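Local coordinates for ABC-type amino acid transport system, periplasmic component (Caldanaerobacter subterraneus subsp. tengcongensis MB4, PDB 4YMX), which binds arginine in the cleft between its two lobes and probably delivers it to the membrane part of an amino acid ABC transporter, at residues Gln128-Lys133 with Asp213-Val218; Val151-Thr156 with Leu169-Arg174; Glu178-Gln183 with Lys202-Met207. One frame throughout, in Å; residues are numbered along the deposited sequence. Where two conformers were deposited one is given.

Contact 1: residues Gln128-Lys133 with Asp213-Val218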
loop_
_atom_site.group_PDB
_atom_site.type_symbol
_atom_site.label_atom_id
_atom_site.label_comp_id
_atom_site.label_asym_id
_atom_site.label_seq_id
_atom_site.Cartn_x
_atom_site.Cartn_y
_atom_site.Cartn_z
ATOM N N GLN A 128 -8.991 -6.004 -0.843
ATOM C CA GLN A 128 -9.730 -4.805 -0.443
ATOM C C GLN A 128 -10.804 -5.168 0.566
ATOM O O GLN A 128 -11.500 -6.181 0.413
ATOM C CB GLN A 128 -10.404 -4.154 -1.657
ATOM C CG GLN A 128 -9.436 -3.721 -2.730
ATOM C CD GLN A 128 -8.443 -2.705 -2.225
ATOM O OE1 GLN A 128 -8.823 -1.686 -1.642
ATOM N NE2 GLN A 128 -7.158 -2.978 -2.433
ATOM N N VAL A 129 -10.945 -4.331 1.587
ATOM C CA VAL A 129 -12.024 -4.477 2.546
ATOM C C VAL A 129 -12.656 -3.120 2.825
ATOM O O VAL A 129 -12.182 -2.084 2.368
ATOM C CB VAL A 129 -11.552 -5.091 3.881
ATOM C CG1 VAL A 129 -10.839 -6.425 3.652
ATOM C CG2 VAL A 129 -10.673 -4.116 4.659
ATOM N N VAL A 130 -13.741 -3.139 3.583
ATOM C CA VAL A 130 -14.406 -1.923 4.015
ATOM C C VAL A 130 -14.236 -1.784 5.530
ATOM O O VAL A 130 -14.348 -2.763 6.270
ATOM C CB VAL A 130 -15.891 -1.962 3.632
ATOM C CG1 VAL A 130 -16.635 -0.776 4.239
ATOM C CG2 VAL A 130 -16.044 -1.971 2.107
ATOM N N VAL A 131 -13.914 -0.580 5.988
ATOM C CA VAL A 131 -13.840 -0.293 7.413
ATOM C C VAL A 131 -14.982 0.647 7.796
ATOM O O VAL A 131 -15.240 1.635 7.104
ATOM C CB VAL A 131 -12.493 0.372 7.802
ATOM C CG1 VAL A 131 -12.436 0.614 9.310
ATOM C CG2 VAL A 131 -11.315 -0.488 7.361
ATOM N N VAL A 132 -15.675 0.327 8.887
ATOM C CA VAL A 132 -16.765 1.156 9.409
ATOM C C VAL A 132 -16.639 1.227 10.925
ATOM O O VAL A 132 -15.868 0.472 11.518
ATOM C CB VAL A 132 -18.162 0.581 9.036
ATOM C CG1 VAL A 132 -18.349 0.556 7.523
ATOM C CG2 VAL A 132 -18.358 -0.807 9.640
ATOM N N LYS A 133 -17.396 2.120 11.560
ATOM C CA LYS A 133 -17.466 2.127 13.018
ATOM C C LYS A 133 -18.251 0.914 13.508
ATOM O O LYS A 133 -19.073 0.356 12.765
ATOM C CB LYS A 133 -18.143 3.394 13.530
ATOM C CG LYS A 133 -17.376 4.678 13.283
ATOM C CD LYS A 133 -16.166 4.761 14.194
ATOM C CE LYS A 133 -15.836 6.193 14.567
ATOM N NZ LYS A 133 -16.802 6.802 15.518
ATOM N N ASP A 213 -17.386 -9.385 -0.549
ATOM C CA ASP A 213 -16.887 -9.977 -1.786
ATOM C C ASP A 213 -16.727 -8.925 -2.879
ATOM O O ASP A 213 -15.687 -8.828 -3.537
ATOM C CB ASP A 213 -17.844 -11.064 -2.289
ATOM C CG ASP A 213 -17.727 -12.369 -1.514
ATOM O OD1 ASP A 213 -16.852 -12.479 -0.626
ATOM O OD2 ASP A 213 -18.508 -13.300 -1.819
ATOM N N GLU A 214 -17.748 -8.105 -3.050
ATOM C CA GLU A 214 -17.825 -7.271 -4.236
ATOM C C GLU A 214 -16.866 -6.080 -4.250
ATOM O O GLU A 214 -16.556 -5.553 -5.316
ATOM C CB GLU A 214 -19.263 -6.816 -4.465
ATOM C CG GLU A 214 -20.185 -7.956 -4.886
ATOM C CD GLU A 214 -21.628 -7.525 -4.970
ATOM O OE1 GLU A 214 -22.319 -7.644 -3.943
ATOM O OE2 GLU A 214 -22.063 -7.068 -6.060
ATOM N N ILE A 215 -16.374 -5.666 -3.087
ATOM C CA ILE A 215 -15.455 -4.537 -3.062
ATOM C C ILE A 215 -14.072 -4.955 -3.553
ATOM O O ILE A 215 -13.268 -4.114 -3.941
ATOM C CB ILE A 215 -15.366 -3.888 -1.657
ATOM C CG1 ILE A 215 -14.796 -2.467 -1.745
ATOM C CG2 ILE A 215 -14.513 -4.734 -0.723
ATOM C CD1 ILE A 215 -15.748 -1.458 -2.365
ATOM N N ASN A 216 -13.813 -6.258 -3.561
ATOM C CA ASN A 216 -12.499 -6.773 -3.939
ATOM C C ASN A 216 -12.371 -7.085 -5.437
ATOM O O ASN A 216 -11.412 -7.737 -5.864
ATOM C CB ASN A 216 -12.165 -8.006 -3.092
ATOM C CG ASN A 216 -10.688 -8.359 -3.122
ATOM O OD1 ASN A 216 -9.822 -7.480 -3.065
ATOM N ND2 ASN A 216 -10.394 -9.658 -3.245
ATOM N N ASN A 217 -13.306 -6.590 -6.240
ATOM C CA ASN A 217 -13.284 -6.853 -7.684
ATOM C C ASN A 217 -12.351 -5.911 -8.448
ATOM O O ASN A 217 -12.738 -5.270 -9.432
ATOM C CB ASN A 217 -14.696 -6.822 -8.280
ATOM C CG ASN A 217 -15.561 -7.974 -7.804
ATOM O OD1 ASN A 217 -15.074 -8.950 -7.230
ATOM N ND2 ASN A 217 -16.858 -7.867 -8.054
ATOM N N VAL A 218 -11.121 -5.800 -7.955
ATOM C CA VAL A 218 -10.070 -5.031 -8.614
ATOM C C VAL A 218 -8.835 -5.911 -8.667
ATOM O O VAL A 218 -8.803 -6.980 -8.050
ATOM C CB VAL A 218 -9.736 -3.732 -7.849
ATOM C CG1 VAL A 218 -10.874 -2.743 -7.969
ATOM C CG2 VAL A 218 -9.435 -4.047 -6.380
#
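Q128, the first residue of strand 128-133, meets the loop 213-218 through one polar bond and a small set of van der Waals contacts, and 243 Å² of surface is buried between the two segments. The polar part is a single hydrogen bond from the backbone N of Q128 to OD1 of N216, 2.8 Å long and close to straight, with 167° at the hydrogen. The donor does not come in along a lone pair: it sits above the carbonyl plane of the amide, 49° out of it. N216 carries its CG opposite its own backbone N (chi1 -163°), which turns the amide oxygen to the start of the strand. The same oxygen takes a second, weak hydrogen bond from ND2 of N220.

The van der Waals contacts come from I215 and V218. The CG2 methyl of I215 packs on the polar carbonyl O of Q128 at 3.5 Å, while its CG1 branch makes an apolar contact with V130, crossing it at about a right angle, CG1 to CG2 of V130 being 4.1 Å. On V218, CG2 is the branch that touches, 3.7 Å from CG of Q128. I215 and V218 also pack on A160 of helix 156-161, so the loop lies against helix and strand together.

The Q128 side chain sets out toward the loop, then bends at chi2, carrying the amide off to the pocket side. Its OE1 is hydrogen-bonded to OG of S157 and its NE2 weakly to OE1 of E193, a residue of the arginine pocket.

The chemistry implies that the one directional tie is N216 to the N-H of Q128 and that packing supplies the rest, while the Q128 side chain approaches the bound arginine to about 5 Å between nearest atoms.

Contact 2: residues Val151-Thr156 with Leu169-Arg174. With ARG (arginine), chain C.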
loop_
_atom_site.group_PDB
_atom_site.type_symbol
_atom_site.label_atom_id
_atom_site.label_comp_id
_atom_site.label_asym_id
_atom_site.label_seq_id
_atom_site.Cartn_x
_atom_site.Cartn_y
_atom_site.Cartn_z
ATOM N N VAL A 151 -11.274 7.263 0.483
ATOM C CA VAL A 151 -10.308 6.470 -0.269
ATOM C C VAL A 151 -9.047 7.273 -0.531
ATOM O O VAL A 151 -9.074 8.511 -0.530
ATOM C CB VAL A 151 -10.862 6.011 -1.640
ATOM C CG1 VAL A 151 -12.018 5.031 -1.453
ATOM C CG2 VAL A 151 -11.289 7.200 -2.485
ATOM N N GLN A 152 -7.958 6.564 -0.805
ATOM C CA GLN A 152 -6.693 7.202 -1.121
ATOM C C GLN A 152 -6.610 7.498 -2.616
ATOM O O GLN A 152 -6.847 6.627 -3.460
ATOM C CB GLN A 152 -5.512 6.334 -0.668
ATOM C CG GLN A 152 -4.157 6.934 -0.992
ATOM C CD GLN A 152 -3.040 6.250 -0.242
ATOM O OE1 GLN A 152 -2.964 5.016 -0.189
ATOM N NE2 GLN A 152 -2.181 7.046 0.378
ATOM N N ILE A 153 -6.296 8.746 -2.936
ATOM C CA ILE A 153 -6.162 9.164 -4.326
ATOM C C ILE A 153 -5.137 8.321 -5.073
ATOM O O ILE A 153 -4.018 8.116 -4.598
ATOM C CB ILE A 153 -5.748 10.626 -4.413
ATOM C CG1 ILE A 153 -6.847 11.503 -3.824
ATOM C CG2 ILE A 153 -5.495 11.038 -5.860
ATOM C CD1 ILE A 153 -6.343 12.859 -3.419
ATOM N N GLY A 154 -5.540 7.812 -6.231
ATOM C CA GLY A 154 -4.609 7.150 -7.134
ATOM C C GLY A 154 -4.501 5.659 -6.903
ATOM O O GLY A 154 -3.631 4.999 -7.467
ATOM N N THR A 155 -5.409 5.113 -6.100
ATOM C CA THR A 155 -5.318 3.707 -5.711
ATOM C C THR A 155 -6.380 2.789 -6.298
ATOM O O THR A 155 -7.424 3.231 -6.787
ATOM C CB THR A 155 -5.376 3.527 -4.175
ATOM O OG1 THR A 155 -6.652 3.968 -3.680
ATOM C CG2 THR A 155 -4.249 4.291 -3.492
ATOM N N THR A 156 -6.123 1.491 -6.195
ATOM C CA THR A 156 -7.138 0.501 -6.539
ATOM C C THR A 156 -8.318 0.556 -5.563
ATOM O O THR A 156 -9.444 0.202 -5.919
ATOM C CB THR A 156 -6.561 -0.905 -6.536
ATOM O OG1 THR A 156 -5.947 -1.150 -5.267
ATOM C CG2 THR A 156 -5.524 -1.048 -7.647
ATOM N N LEU A 169 -17.510 10.107 -3.102
ATOM C CA LEU A 169 -16.103 9.867 -2.820
ATOM C C LEU A 169 -15.524 10.979 -1.959
ATOM O O LEU A 169 -15.737 12.162 -2.233
ATOM C CB LEU A 169 -15.291 9.783 -4.114
ATOM C CG LEU A 169 -15.250 8.495 -4.929
ATOM C CD1 LEU A 169 -14.083 8.575 -5.900
ATOM C CD2 LEU A 169 -15.124 7.268 -4.039
ATOM N N LYS A 170 -14.785 10.596 -0.926
ATOM C CA LYS A 170 -13.965 11.544 -0.175
ATOM C C LYS A 170 -12.513 11.138 -0.408
ATOM O O LYS A 170 -12.071 10.074 0.046
ATOM C CB LYS A 170 -14.300 11.521 1.314
ATOM C CG LYS A 170 -13.640 12.663 2.099
ATOM C CD LYS A 170 -14.045 12.642 3.563
ATOM C CE LYS A 170 -13.615 13.923 4.287
ATOM N NZ LYS A 170 -12.134 14.117 4.265
ATOM N N GLN A 171 -11.779 11.975 -1.133
ATOM C CA GLN A 171 -10.463 11.610 -1.644
ATOM C C GLN A 171 -9.354 12.206 -0.798
ATOM O O GLN A 171 -9.292 13.424 -0.608
ATOM C CB GLN A 171 -10.339 12.062 -3.102
ATOM C CG GLN A 171 -11.269 11.271 -4.015
ATOM C CD GLN A 171 -11.479 11.915 -5.364
ATOM O OE1 GLN A 171 -12.136 12.948 -5.476
ATOM N NE2 GLN A 171 -10.930 11.299 -6.402
ATOM N N LEU A 172 -8.474 11.344 -0.294
ATOM C CA LEU A 172 -7.393 11.774 0.594
ATOM C C LEU A 172 -6.015 11.438 0.027
ATOM O O LEU A 172 -5.828 10.408 -0.627
ATOM C CB LEU A 172 -7.540 11.088 1.963
ATOM C CG LEU A 172 -8.625 11.578 2.933
ATOM C CD1 LEU A 172 -8.479 13.073 3.216
ATOM C CD2 LEU A 172 -10.037 11.244 2.446
ATOM N N ASN A 173 -5.039 12.293 0.313
ATOM C CA ASN A 173 -3.655 11.991 -0.029
ATOM C C ASN A 173 -3.101 10.805 0.746
ATOM O O ASN A 173 -2.417 9.960 0.177
ATOM C CB ASN A 173 -2.764 13.206 0.226
ATOM C CG ASN A 173 -3.028 14.331 -0.743
ATOM O OD1 ASN A 173 -3.482 14.103 -1.865
ATOM N ND2 ASN A 173 -2.748 15.554 -0.314
ATOM N N ARG A 174 -3.396 10.762 2.044
ATOM C CA ARG A 174 -2.797 9.792 2.959
ATOM C C ARG A 174 -3.851 8.995 3.711
ATOM O O ARG A 174 -4.888 9.524 4.133
ATOM C CB ARG A 174 -1.886 10.506 3.966
ATOM C CG ARG A 174 -0.761 11.300 3.316
ATOM C CD ARG A 174 0.367 10.383 2.887
ATOM N NE ARG A 174 1.286 10.111 3.994
ATOM C CZ ARG A 174 2.555 9.734 3.848
ATOM N NH1 ARG A 174 3.071 9.565 2.642
ATOM N NH2 ARG A 174 3.310 9.530 4.916
HETATM N N ARG C . -2.559 -1.517 -3.341
HETATM C CA ARG C . -3.254 -0.232 -3.619
HETATM C C ARG C . -2.774 0.366 -4.929
HETATM O O ARG C . -1.822 -0.127 -5.532
HETATM C CB ARG C . -3.017 0.757 -2.476
HETATM C CG ARG C . -1.553 0.995 -2.160
HETATM C CD ARG C . -1.368 2.177 -1.221
HETATM N NE ARG C . -0.023 2.199 -0.666
HETATM C CZ ARG C . 0.424 3.113 0.187
HETATM N NH1 ARG C . -0.357 4.099 0.593
HETATM N NH2 ARG C . 1.665 3.037 0.628
HETATM O OXT ARG C . -3.332 1.352 -5.406
HETATM O O HOH W 1 -2.369 9.658 -2.718
#
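The amide of Q152 bridges the bound arginine and the turn just past the neighbouring strand. OE1 accepts a 2.9 Å hydrogen bond from NH1 of the arginine ligand, and NE2 donates to the carbonyl O of N173 at 2.9 Å. The latter bond is almost perfectly straight, 178° at the hydrogen, and its acceptor lies in the plane of the Q152 amide. NE2 also makes a weak hydrogen bond to OD2 of D46. Together the two stronger bonds would fix the rotation of the amide and set its oxygen toward the ligand. The torsions explain the reach: CG stands opposite the backbone N (chi1 179°) and the chain runs on extended.

Beneath this, the backbones pair as parallel strands. V151 N bonds to K170 O, V151 O receives L172 N, and I153 N continues to L172 O, placing V151 beside Q171 and Q152 beside L172. Strands 148-152 and 168-172, with helix 156-161 between them, form a beta-alpha-beta unit of the periplasmic binding protein fold. Part of the arginine pocket is formed where the first strand gives way to that helix, through a type II turn from Q152 to T155. There T155 OG1 donates to Q152 O (2.7 Å) and caps the helix by accepting from E158 N, and T156 N binds the ligand OXT at 2.9 Å.

Past the last strand pair, I153 crosses Q171 at about a right angle, CG1 to CB 3.6 Å. Its CD1 continues to OD1 of N173, an oxygen that is hydrogen-bonded to K89 NZ. Water 1 donates both to I153 O and to N173 O, the carbonyl that Q152 already uses.

Contact 3: residues Glu178-Gln183 with Lys202-Met207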
loop_
_atom_site.group_PDB
_atom_site.type_symbol
_atom_site.label_atom_id
_atom_site.label_comp_id
_atom_site.label_asym_id
_atom_site.label_seq_id
_atom_site.Cartn_x
_atom_site.Cartn_y
_atom_site.Cartn_z
ATOM N N GLU A 178 -7.866 9.215 6.217
ATOM C CA GLU A 178 -9.090 8.453 6.004
ATOM C C GLU A 178 -9.599 7.887 7.316
ATOM O O GLU A 178 -10.801 7.893 7.584
ATOM C CB GLU A 178 -8.839 7.332 4.997
ATOM C CG GLU A 178 -8.383 7.854 3.640
ATOM C CD GLU A 178 -7.902 6.750 2.733
ATOM O OE1 GLU A 178 -8.590 5.705 2.628
ATOM O OE2 GLU A 178 -6.817 6.919 2.129
ATOM N N PHE A 179 -8.681 7.388 8.137
ATOM C CA PHE A 179 -9.070 6.874 9.437
ATOM C C PHE A 179 -9.525 7.971 10.388
ATOM O O PHE A 179 -10.472 7.771 11.158
ATOM C CB PHE A 179 -7.961 6.001 10.028
ATOM C CG PHE A 179 -7.934 4.622 9.435
ATOM C CD1 PHE A 179 -8.653 3.600 10.030
ATOM C CD2 PHE A 179 -7.251 4.369 8.246
ATOM C CE1 PHE A 179 -8.665 2.329 9.476
ATOM C CE2 PHE A 179 -7.255 3.101 7.685
ATOM C CZ PHE A 179 -7.969 2.082 8.306
ATOM N N MET A 180 -8.893 9.140 10.306
ATOM C CA MET A 180 -9.357 10.277 11.088
ATOM C C MET A 180 -10.765 10.695 10.655
ATOM O O MET A 180 -11.609 11.015 11.496
ATOM C CB MET A 180 -8.369 11.443 10.986
ATOM C CG MET A 180 -7.056 11.175 11.712
ATOM S SD MET A 180 -5.726 12.283 11.184
ATOM C CE MET A 180 -6.369 13.864 11.720
ATOM N N ASP A 181 -11.028 10.651 9.352
ATOM C CA ASP A 181 -12.357 10.965 8.829
ATOM C C ASP A 181 -13.414 10.034 9.408
ATOM O O ASP A 181 -14.468 10.474 9.873
ATOM C CB ASP A 181 -12.391 10.827 7.303
ATOM C CG ASP A 181 -11.732 11.973 6.591
ATOM O OD1 ASP A 181 -11.571 13.058 7.194
ATOM O OD2 ASP A 181 -11.394 11.790 5.401
ATOM N N LEU A 182 -13.142 8.736 9.364
ATOM C CA LEU A 182 -14.102 7.763 9.870
ATOM C C LEU A 182 -14.314 7.936 11.369
ATOM O O LEU A 182 -15.457 7.925 11.848
ATOM C CB LEU A 182 -13.667 6.337 9.524
ATOM C CG LEU A 182 -14.685 5.249 9.894
ATOM C CD1 LEU A 182 -15.994 5.426 9.135
ATOM C CD2 LEU A 182 -14.100 3.862 9.642
ATOM N N GLN A 183 -13.230 8.150 12.108
ATOM C CA GLN A 183 -13.329 8.338 13.548
ATOM C C GLN A 183 -14.209 9.538 13.883
ATOM O O GLN A 183 -15.001 9.496 14.840
ATOM C CB GLN A 183 -11.937 8.497 14.168
ATOM C CG GLN A 183 -11.950 8.623 15.691
ATOM C CD GLN A 183 -12.600 7.432 16.372
ATOM O OE1 GLN A 183 -12.533 6.307 15.879
ATOM N NE2 GLN A 183 -13.245 7.677 17.507
ATOM N N LYS A 202 -5.579 -1.685 15.458
ATOM C CA LYS A 202 -4.896 -1.878 16.738
ATOM C C LYS A 202 -5.062 -0.643 17.617
ATOM O O LYS A 202 -5.173 -0.751 18.844
ATOM C CB LYS A 202 -3.414 -2.223 16.540
ATOM C CG LYS A 202 -3.176 -3.511 15.748
ATOM C CD LYS A 202 -1.699 -3.903 15.728
ATOM C CE LYS A 202 -0.783 -2.691 15.594
ATOM N NZ LYS A 202 -1.037 -1.889 14.365
ATOM N N GLU A 203 -5.096 0.536 16.997
ATOM C CA GLU A 203 -5.335 1.769 17.733
ATOM C C GLU A 203 -6.796 2.203 17.681
ATOM O O GLU A 203 -7.357 2.653 18.683
ATOM C CB GLU A 203 -4.439 2.891 17.205
ATOM C CG GLU A 203 -2.951 2.599 17.347
ATOM C CD GLU A 203 -2.565 2.248 18.769
ATOM O OE1 GLU A 203 -3.128 2.845 19.716
ATOM O OE2 GLU A 203 -1.701 1.365 18.941
ATOM N N TYR A 204 -7.423 2.061 16.519
ATOM C CA TYR A 204 -8.807 2.479 16.378
ATOM C C TYR A 204 -9.756 1.359 16.813
ATOM O O TYR A 204 -10.339 0.634 15.987
ATOM C CB TYR A 204 -9.082 2.903 14.942
ATOM C CG TYR A 204 -8.516 4.254 14.552
ATOM C CD1 TYR A 204 -9.202 5.430 14.862
ATOM C CD2 TYR A 204 -7.326 4.360 13.835
ATOM C CE1 TYR A 204 -8.715 6.659 14.480
ATOM C CE2 TYR A 204 -6.830 5.597 13.449
ATOM C CZ TYR A 204 -7.537 6.737 13.776
ATOM O OH TYR A 204 -7.080 7.977 13.407
ATOM N N LYS A 205 -9.924 1.243 18.123
ATOM C CA LYS A 205 -10.652 0.136 18.726
ATOM C C LYS A 205 -12.160 0.165 18.489
ATOM O O LYS A 205 -12.838 -0.840 18.712
ATOM C CB LYS A 205 -10.328 0.068 20.222
ATOM C CG LYS A 205 -8.870 -0.286 20.489
ATOM C CD LYS A 205 -8.478 -0.075 21.945
ATOM C CE LYS A 205 -7.092 -0.634 22.221
ATOM N NZ LYS A 205 -6.086 -0.157 21.229
ATOM N N ASP A 206 -12.685 1.292 18.027
ATOM C CA ASP A 206 -14.116 1.395 17.766
ATOM C C ASP A 206 -14.456 1.193 16.287
ATOM O O ASP A 206 -15.548 1.546 15.834
ATOM C CB ASP A 206 -14.656 2.721 18.298
ATOM C CG ASP A 206 -14.698 2.751 19.808
ATOM O OD1 ASP A 206 -15.151 1.746 20.403
ATOM O OD2 ASP A 206 -14.253 3.757 20.398
ATOM N N MET A 207 -13.519 0.614 15.538
ATOM C CA MET A 207 -13.766 0.283 14.140
ATOM C C MET A 207 -13.720 -1.227 13.897
ATOM O O MET A 207 -13.110 -1.984 14.661
ATOM C CB MET A 207 -12.738 0.984 13.244
ATOM C CG MET A 207 -12.861 2.500 13.250
ATOM S SD MET A 207 -11.540 3.233 12.283
ATOM C CE MET A 207 -11.804 4.978 12.592
HETATM O O HOH W 2 -11.641 3.953 17.232
HETATM O O HOH W 3 -14.672 6.245 19.453
#
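Y204 and M207 bring an irregular loop against the side of a helix, with Q183 and Y204 the closest backbone pair, their CA atoms 7.9 Å apart. Segment 178-183 is alpha-helical, its N-H groups of L182 and Q183 bonded to the carbonyls of E178 and F179. Segment 202-207 makes a type I beta turn from Y204 to M207, leading from helix 194-201 into strand 207-210. The contact thus packs helix 175-183 against the entry to an outermost strand of its alpha/beta lobe, and no direct hydrogen bond crosses it.

The rings of F179 and Y204 meet obliquely, with planes 32° apart and centroids separated by 5.7 Å; the closest approach is CB of F179 to CE2 of Y204, 3.6 Å. F179 stacks separately on Y200. M207 is extended beyond CG, and its sulfur takes the edge of the F179 ring in a Met-aromatic contact, SD to CD1 3.7 Å. L182 reaches tip to tip with the same methionine, CD2 of L182 lying 3.7 Å from SD of M207, while the methyl CE ends against F179 O.

Q183 comes to the edge of the Y204 ring, its CG and OE1 near the ring plane. Two waters link its amide to D206: water 2 donates to OE1 of Q183 and accepts from D206 N, whereas water 3 accepts from Q183 NE2 (2.8 Å) and donates to D206 OD2 (2.7 Å).

In the fold
From the N terminus, strand 128-133 opens the widest loop, which contact 1 closes at 213-218. Contacts 2 and 3 are both nested inside it and lie in series: contact 2 closes between 151-156 and 169-174 before contact 3 opens at helix 175-183, so none cross. All belong to one lobe and its mixed sheet, in which 168-172 and 207-210 are the outermost strands. Contact 2 pairs the strands at one side, contact 3 sets a helix against the approach to the other, and contact 1 joins the interior strand 128-133 to the loop after edge strand 207-210. Between contacts 2 and 3, K170 forms a salt bridge with D181; between contacts 1 and 2, Q128 packs against T156.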